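PDB 4L1N: conserved lipoprotein, putative from Clostridium novyi, which is of unknown function but is a predicted membrane-attached lipoprotein whose DUF4652 region is grouped with the beta-propeller families. Local coordinates for residues K70-I81 with P120-L131. Sequence-based numbering, arbitrary orientation.
Sequences KNSSNNKFSACI and PKYIDWFDDNNL
Trp125 NE1 gives a nearly straight hydrogen bond to Lys70 O (2.9 Å). The carbonyl oxygen lies in the plane of the indole, but the N-H comes from above the carbonyl plane. Ala79 N reaches the same oxygen from the opposite face, so Lys70 O is gripped by two donors. The Lys70 side chain runs out over strand 120-125, where NZ bonds Ile123 O (3.0 Å) close to the C=O direction. In the 72-75 type I turn, Ser73 OG bonds Asp128 OD1 on its syn side (2.8 Å). Asn74 N adds a weak bond to the same oxygen, and the Asn74 amide stacks on the carboxylate, the planes 23° apart.

The Trp125 ring is clamped on both faces. Its CG stands opposite the carbonyl carbon (chi1 -68°), which turns the indole toward 70-81. Ser72 CA makes a CH-pi contact over the five-membered ring, and Leu131 CD2 sits over the opposite face. Phe77 CB meets Trp125 CH2 (3.6 Å).

Further along, Ala79 CB touches Ile123 CD1 (3.7 Å). Ile81 CD1 meets Ile123 CG2 (3.9 Å), the two side chains alongside each other and running in opposite directions.

Strands 77-81 and 120-125 run nearly antiparallel (165°) and meet through side chains; their axes come within 7.5 Å. Strand 118-125 is one outermost strand of the nine-stranded sheet; 70-71 is the other, with 77-82 next to it. The contact brings these ends together, consistent with a sheet curling round on itself.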
ATOM      1  N   LYS A  70      10.995   3.107   3.611  1.00 73.24           N
ATOM      2  CA  LYS A  70      11.502   2.585   2.344  1.00 71.63           C
ATOM      3  C   LYS A  70      11.807   3.778   1.470  1.00 74.56           C
ATOM      4  O   LYS A  70      10.908   4.563   1.155  1.00 72.44           O
ATOM      5  CB  LYS A  70      10.483   1.648   1.668  1.00 71.96           C
ATOM      6  CG  LYS A  70      10.661   0.159   1.931  1.00 86.08           C
ATOM      7  CD  LYS A  70       9.421  -0.613   1.440  1.00 88.18           C
ATOM      8  CE  LYS A  70       9.391  -2.055   1.871  1.00 89.25           C
ATOM      9  NZ  LYS A  70       8.012  -2.493   2.201  1.00 92.47           N
ATOM     10  N   ASN A  71      13.073   3.950   1.117  1.00 73.21           N
ATOM     11  CA  ASN A  71      13.515   5.055   0.280  1.00 74.53           C
ATOM     12  C   ASN A  71      13.183   4.830  -1.184  1.00 78.50           C
ATOM     13  O   ASN A  71      13.137   3.688  -1.644  1.00 77.43           O
ATOM     14  CB  ASN A  71      15.013   5.213   0.423  1.00 77.08           C
ATOM     15  CG  ASN A  71      15.434   6.359   1.282  1.00 83.94           C
ATOM     16  OD1 ASN A  71      14.996   6.517   2.428  1.00 74.51           O
ATOM     17  ND2 ASN A  71      16.337   7.153   0.751  1.00 73.06           N
ATOM     18  N   SER A  72      12.998   5.924  -1.930  1.00 76.24           N
ATOM     19  CA  SER A  72      12.776   5.887  -3.371  1.00 75.99           C
ATOM     20  C   SER A  72      14.091   5.454  -4.050  1.00 83.19           C
ATOM     21  O   SER A  72      15.158   5.596  -3.435  1.00 85.80           O
ATOM     22  CB  SER A  72      12.331   7.265  -3.851  1.00 81.35           C
ATOM     23  OG  SER A  72      12.181   7.301  -5.259  1.00 95.66           O
ATOM     24  N   SER A  73      14.039   4.934  -5.296  1.00 79.02           N
ATOM     25  CA  SER A  73      15.274   4.501  -5.986  1.00 80.71           C
ATOM     26  C   SER A  73      16.286   5.656  -6.142  1.00 86.56           C
ATOM     27  O   SER A  73      17.469   5.439  -5.898  1.00 89.29           O
ATOM     28  CB  SER A  73      14.966   3.883  -7.348  1.00 83.64           C
ATOM     29  OG  SER A  73      14.802   4.858  -8.364  1.00 96.72           O
ATOM     30  N   ASN A  74      15.808   6.879  -6.488  1.00 81.25           N
ATOM     31  CA  ASN A  74      16.632   8.085  -6.671  1.00 83.79           C
ATOM     32  C   ASN A  74      17.009   8.745  -5.323  1.00 88.21           C
ATOM     33  O   ASN A  74      17.689   9.777  -5.316  1.00 90.54           O
ATOM     34  CB  ASN A  74      15.912   9.107  -7.585  1.00 82.02           C
ATOM     35  CG  ASN A  74      14.616   9.698  -7.059  1.00105.90           C
ATOM     36  OD1 ASN A  74      14.050   9.285  -6.035  1.00102.24           O
ATOM     37  ND2 ASN A  74      14.099  10.689  -7.769  1.00 98.31           N
ATOM     38  N   ASN A  75      16.543   8.160  -4.190  1.00 81.84           N
ATOM     39  CA  ASN A  75      16.754   8.606  -2.805  1.00 81.79           C
ATOM     40  C   ASN A  75      16.247  10.045  -2.565  1.00 85.74           C
ATOM     41  O   ASN A  75      16.690  10.695  -1.619  1.00 87.73           O
ATOM     42  CB  ASN A  75      18.225   8.454  -2.379  1.00 83.69           C
ATOM     43  CG  ASN A  75      18.659   7.018  -2.203  1.00106.74           C
ATOM     44  OD1 ASN A  75      18.026   6.220  -1.495  1.00101.95           O
ATOM     45  ND2 ASN A  75      19.765   6.656  -2.830  1.00 99.51           N
ATOM     46  N   LYS A  76      15.290  10.518  -3.395  1.00 80.49           N
ATOM     47  CA  LYS A  76      14.677  11.851  -3.277  1.00 80.96           C
ATOM     48  C   LYS A  76      13.530  11.802  -2.270  1.00 82.96           C
ATOM     49  O   LYS A  76      13.291  12.771  -1.553  1.00 84.70           O
ATOM     50  CB  LYS A  76      14.169  12.341  -4.649  1.00 83.34           C
ATOM     51  CG  LYS A  76      13.712  13.799  -4.705  1.00103.17           C
ATOM     52  CD  LYS A  76      12.962  14.102  -6.008  1.00114.15           C
ATOM     53  CE  LYS A  76      12.699  15.576  -6.225  1.00126.12           C
ATOM     54  NZ  LYS A  76      13.552  16.148  -7.308  1.00136.71           N
ATOM     55  N   PHE A  77      12.835  10.668  -2.215  1.00 76.37           N
ATOM     56  CA  PHE A  77      11.693  10.457  -1.344  1.00 73.71           C
ATOM     57  C   PHE A  77      11.854   9.234  -0.449  1.00 75.74           C
ATOM     58  O   PHE A  77      12.727   8.393  -0.674  1.00 76.70           O
ATOM     59  CB  PHE A  77      10.412  10.297  -2.186  1.00 73.17           C
ATOM     60  CG  PHE A  77      10.022  11.499  -3.006  1.00 76.06           C
ATOM     61  CD1 PHE A  77       9.559  12.660  -2.394  1.00 80.19           C
ATOM     62  CD2 PHE A  77      10.076  11.460  -4.394  1.00 78.98           C
ATOM     63  CE1 PHE A  77       9.197  13.776  -3.155  1.00 82.32           C
ATOM     64  CE2 PHE A  77       9.718  12.577  -5.155  1.00 83.19           C
ATOM     65  CZ  PHE A  77       9.280  13.727  -4.529  1.00 81.90           C
ATOM     66  N   SER A  78      10.983   9.142   0.561  1.00 69.40           N
ATOM     67  CA  SER A  78      10.877   8.042   1.502  1.00 67.41           C
ATOM     68  C   SER A  78       9.424   7.910   1.942  1.00 69.70           C
ATOM     69  O   SER A  78       8.715   8.915   2.031  1.00 70.61           O
ATOM     70  CB  SER A  78      11.802   8.242   2.692  1.00 72.47           C
ATOM     71  OG  SER A  78      12.045   6.987   3.301  1.00 80.51           O
ATOM     72  N   ALA A  79       8.971   6.671   2.170  1.00 63.62           N
ATOM     73  CA  ALA A  79       7.600   6.369   2.562  1.00 61.05           C
ATOM     74  C   ALA A  79       7.540   5.243   3.603  1.00 63.49           C
ATOM     75  O   ALA A  79       8.482   4.458   3.709  1.00 63.82           O
ATOM     76  CB  ALA A  79       6.785   5.988   1.338  1.00 59.68           C
ATOM     77  N   CYS A  80       6.419   5.177   4.367  1.00 57.80           N
ATOM     78  CA  CYS A  80       6.098   4.171   5.388  1.00 56.18           C
ATOM     79  C   CYS A  80       4.589   4.199   5.679  1.00 58.84           C
ATOM     80  O   CYS A  80       3.898   5.104   5.197  1.00 58.23           O
ATOM     81  CB  CYS A  80       6.917   4.389   6.661  1.00 58.61           C
ATOM     82  SG  CYS A  80       6.395   5.816   7.660  1.00 64.34           S
ATOM     83  N   ILE A  81       4.086   3.220   6.474  1.00 54.52           N
ATOM     84  CA  ILE A  81       2.681   3.155   6.892  1.00 53.42           C
ATOM     85  C   ILE A  81       2.644   3.396   8.394  1.00 61.70           C
ATOM     86  O   ILE A  81       3.109   2.536   9.146  1.00 62.25           O
ATOM     87  CB  ILE A  81       1.964   1.822   6.509  1.00 53.74           C
ATOM     88  CG1 ILE A  81       1.981   1.555   5.002  1.00 51.01           C
ATOM     89  CG2 ILE A  81       0.524   1.782   7.065  1.00 54.95           C
ATOM     90  CD1 ILE A  81       2.009   0.141   4.674  1.00 53.01           C
ATOM     91  N   PRO A 120      -4.131   1.051   3.883  1.00 49.03           N
ATOM     92  CA  PRO A 120      -2.929   0.592   3.172  1.00 47.09           C
ATOM     93  C   PRO A 120      -2.314  -0.519   4.037  1.00 50.95           C
ATOM     94  O   PRO A 120      -2.218  -0.335   5.255  1.00 52.95           O
ATOM     95  CB  PRO A 120      -2.039   1.842   3.108  1.00 49.26           C
ATOM     96  CG  PRO A 120      -2.524   2.729   4.125  1.00 55.38           C
ATOM     97  CD  PRO A 120      -3.937   2.399   4.453  1.00 51.40           C
ATOM     98  N   LYS A 121      -1.979  -1.679   3.456  1.00 44.34           N
ATOM     99  CA  LYS A 121      -1.426  -2.804   4.219  1.00 43.96           C
ATOM    100  C   LYS A 121       0.056  -3.052   3.880  1.00 51.14           C
ATOM    101  O   LYS A 121       0.818  -3.437   4.773  1.00 53.49           O
ATOM    102  CB  LYS A 121      -2.261  -4.077   3.976  1.00 44.01           C
ATOM    103  CG  LYS A 121      -1.844  -5.314   4.755  1.00 56.95           C
ATOM    104  CD  LYS A 121      -1.916  -5.169   6.270  1.00 60.79           C
ATOM    105  CE  LYS A 121      -2.610  -6.331   6.909  1.00 65.16           C
ATOM    106  NZ  LYS A 121      -3.344  -5.897   8.121  1.00 85.74           N
ATOM    107  N   TYR A 122       0.448  -2.882   2.597  1.00 46.87           N
ATOM    108  CA  TYR A 122       1.822  -3.059   2.099  1.00 46.33           C
ATOM    109  C   TYR A 122       2.104  -2.006   1.045  1.00 52.11           C
ATOM    110  O   TYR A 122       1.258  -1.753   0.185  1.00 51.42           O
ATOM    111  CB  TYR A 122       2.086  -4.479   1.535  1.00 45.15           C
ATOM    112  CG  TYR A 122       3.497  -4.679   0.997  1.00 45.36           C
ATOM    113  CD1 TYR A 122       3.808  -4.393  -0.331  1.00 46.58           C
ATOM    114  CD2 TYR A 122       4.518  -5.145   1.817  1.00 46.35           C
ATOM    115  CE1 TYR A 122       5.108  -4.526  -0.815  1.00 48.63           C
ATOM    116  CE2 TYR A 122       5.826  -5.271   1.346  1.00 45.36           C
ATOM    117  CZ  TYR A 122       6.118  -4.964   0.029  1.00 54.65           C
ATOM    118  OH  TYR A 122       7.409  -5.085  -0.447  1.00 58.60           O
ATOM    119  N   ILE A 123       3.290  -1.379   1.133  1.00 49.62           N
ATOM    120  CA  ILE A 123       3.713  -0.371   0.181  1.00 49.79           C
ATOM    121  C   ILE A 123       5.165  -0.624  -0.224  1.00 55.62           C
ATOM    122  O   ILE A 123       5.983  -1.072   0.584  1.00 55.73           O
ATOM    123  CB  ILE A 123       3.501   1.106   0.675  1.00 54.35           C
ATOM    124  CG1 ILE A 123       4.485   1.527   1.798  1.00 55.60           C
ATOM    125  CG2 ILE A 123       2.032   1.424   1.026  1.00 54.85           C
ATOM    126  CD1 ILE A 123       4.786   2.933   1.854  1.00 54.45           C
ATOM    127  N   ASP A 124       5.466  -0.336  -1.492  1.00 53.77           N
ATOM    128  CA  ASP A 124       6.797  -0.359  -2.089  1.00 55.37           C
ATOM    129  C   ASP A 124       6.794   0.543  -3.302  1.00 60.50           C
ATOM    130  O   ASP A 124       5.721   0.932  -3.763  1.00 61.31           O
ATOM    131  CB  ASP A 124       7.287  -1.757  -2.428  1.00 56.81           C
ATOM    132  CG  ASP A 124       8.784  -1.930  -2.245  1.00 66.91           C
ATOM    133  OD1 ASP A 124       9.515  -0.895  -2.247  1.00 63.00           O
ATOM    134  OD2 ASP A 124       9.232  -3.105  -2.106  1.00 76.56           O
ATOM    135  N   TRP A 125       7.975   0.922  -3.795  1.00 56.13           N
ATOM    136  CA  TRP A 125       8.056   1.879  -4.890  1.00 55.30           C
ATOM    137  C   TRP A 125       7.841   1.245  -6.258  1.00 57.95           C
ATOM    138  O   TRP A 125       8.331   0.149  -6.517  1.00 59.24           O
ATOM    139  CB  TRP A 125       9.387   2.627  -4.832  1.00 55.61           C
ATOM    140  CG  TRP A 125       9.471   3.531  -3.638  1.00 57.12           C
ATOM    141  CD1 TRP A 125      10.017   3.240  -2.422  1.00 60.38           C
ATOM    142  CD2 TRP A 125       8.977   4.879  -3.545  1.00 57.67           C
ATOM    143  NE1 TRP A 125       9.944   4.341  -1.592  1.00 60.78           N
ATOM    144  CE2 TRP A 125       9.303   5.358  -2.255  1.00 62.32           C
ATOM    145  CE3 TRP A 125       8.313   5.742  -4.439  1.00 58.89           C
ATOM    146  CZ2 TRP A 125       8.954   6.647  -1.825  1.00 62.68           C
ATOM    147  CZ3 TRP A 125       7.987   7.026  -4.015  1.00 61.15           C
ATOM    148  CH2 TRP A 125       8.280   7.456  -2.716  1.00 62.48           C
ATOM    149  N   PHE A 126       7.084   1.943  -7.126  1.00 52.41           N
ATOM    150  CA  PHE A 126       6.793   1.541  -8.506  1.00 50.79           C
ATOM    151  C   PHE A 126       7.788   2.237  -9.435  1.00 58.91           C
ATOM    152  O   PHE A 126       8.324   1.615 -10.352  1.00 61.18           O
ATOM    153  CB  PHE A 126       5.336   1.869  -8.888  1.00 50.47           C
ATOM    154  CG  PHE A 126       4.961   1.501 -10.300  1.00 51.32           C
ATOM    155  CD1 PHE A 126       5.126   2.408 -11.340  1.00 56.00           C
ATOM    156  CD2 PHE A 126       4.450   0.245 -10.595  1.00 52.35           C
ATOM    157  CE1 PHE A 126       4.811   2.057 -12.650  1.00 57.29           C
ATOM    158  CE2 PHE A 126       4.131  -0.109 -11.908  1.00 55.50           C
ATOM    159  CZ  PHE A 126       4.307   0.804 -12.926  1.00 55.41           C
ATOM    160  N   ASP A 127       7.992   3.536  -9.214  1.00 56.30           N
ATOM    161  CA  ASP A 127       8.939   4.399  -9.909  1.00 58.59           C
ATOM    162  C   ASP A 127       9.279   5.573  -8.945  1.00 65.71           C
ATOM    163  O   ASP A 127       9.043   5.448  -7.746  1.00 63.25           O
ATOM    164  CB  ASP A 127       8.439   4.836 -11.314  1.00 60.68           C
ATOM    165  CG  ASP A 127       7.137   5.618 -11.427  1.00 69.48           C
ATOM    166  OD1 ASP A 127       6.781   6.337 -10.460  1.00 70.15           O
ATOM    167  OD2 ASP A 127       6.516   5.583 -12.521  1.00 72.38           O
ATOM    168  N   ASP A 128       9.850   6.675  -9.432  1.00 68.10           N
ATOM    169  CA  ASP A 128      10.262   7.764  -8.536  1.00 70.98           C
ATOM    170  C   ASP A 128       9.109   8.678  -8.116  1.00 75.40           C
ATOM    171  O   ASP A 128       9.323   9.558  -7.274  1.00 77.82           O
ATOM    172  CB  ASP A 128      11.400   8.595  -9.163  1.00 76.78           C
ATOM    173  CG  ASP A 128      12.638   7.772  -9.487  1.00 93.27           C
ATOM    174  OD1 ASP A 128      13.208   7.155  -8.553  1.00 93.40           O
ATOM    175  OD2 ASP A 128      13.031   7.736 -10.673  1.00102.98           O
ATOM    176  N   ASN A 129       7.893   8.455  -8.648  1.00 69.15           N
ATOM    177  CA  ASN A 129       6.739   9.298  -8.325  1.00 67.82           C
ATOM    178  C   ASN A 129       5.529   8.515  -7.867  1.00 66.68           C
ATOM    179  O   ASN A 129       4.554   9.128  -7.436  1.00 65.50           O
ATOM    180  CB  ASN A 129       6.350  10.150  -9.529  1.00 72.58           C
ATOM    181  CG  ASN A 129       7.458  11.038 -10.013  1.00101.60           C
ATOM    182  OD1 ASN A 129       7.929  11.945  -9.305  1.00 95.91           O
ATOM    183  ND2 ASN A 129       7.924  10.758 -11.217  1.00 97.55           N
ATOM    184  N   ASN A 130       5.569   7.180  -7.957  1.00 61.07           N
ATOM    185  CA  ASN A 130       4.432   6.349  -7.562  1.00 57.59           C
ATOM    186  C   ASN A 130       4.834   5.203  -6.659  1.00 58.84           C
ATOM    187  O   ASN A 130       5.960   4.709  -6.732  1.00 58.78           O
ATOM    188  CB  ASN A 130       3.721   5.774  -8.797  1.00 54.74           C
ATOM    189  CG  ASN A 130       3.322   6.792  -9.826  1.00 62.94           C
ATOM    190  OD1 ASN A 130       2.235   7.358  -9.792  1.00 54.76           O
ATOM    191  ND2 ASN A 130       4.190   7.033 -10.780  1.00 56.24           N
ATOM    192  N   LEU A 131       3.869   4.739  -5.857  1.00 53.41           N
ATOM    193  CA  LEU A 131       3.989   3.584  -4.975  1.00 51.55           C
ATOM    194  C   LEU A 131       3.120   2.429  -5.462  1.00 55.12           C
ATOM    195  O   LEU A 131       2.151   2.633  -6.205  1.00 55.82           O
ATOM    196  CB  LEU A 131       3.535   3.929  -3.541  1.00 50.93           C
ATOM    197  CG  LEU A 131       4.392   4.823  -2.666  1.00 56.16           C
ATOM    198  CD1 LEU A 131       3.573   5.372  -1.545  1.00 54.74           C
ATOM    199  CD2 LEU A 131       5.580   4.072  -2.096  1.00 59.78           C
TER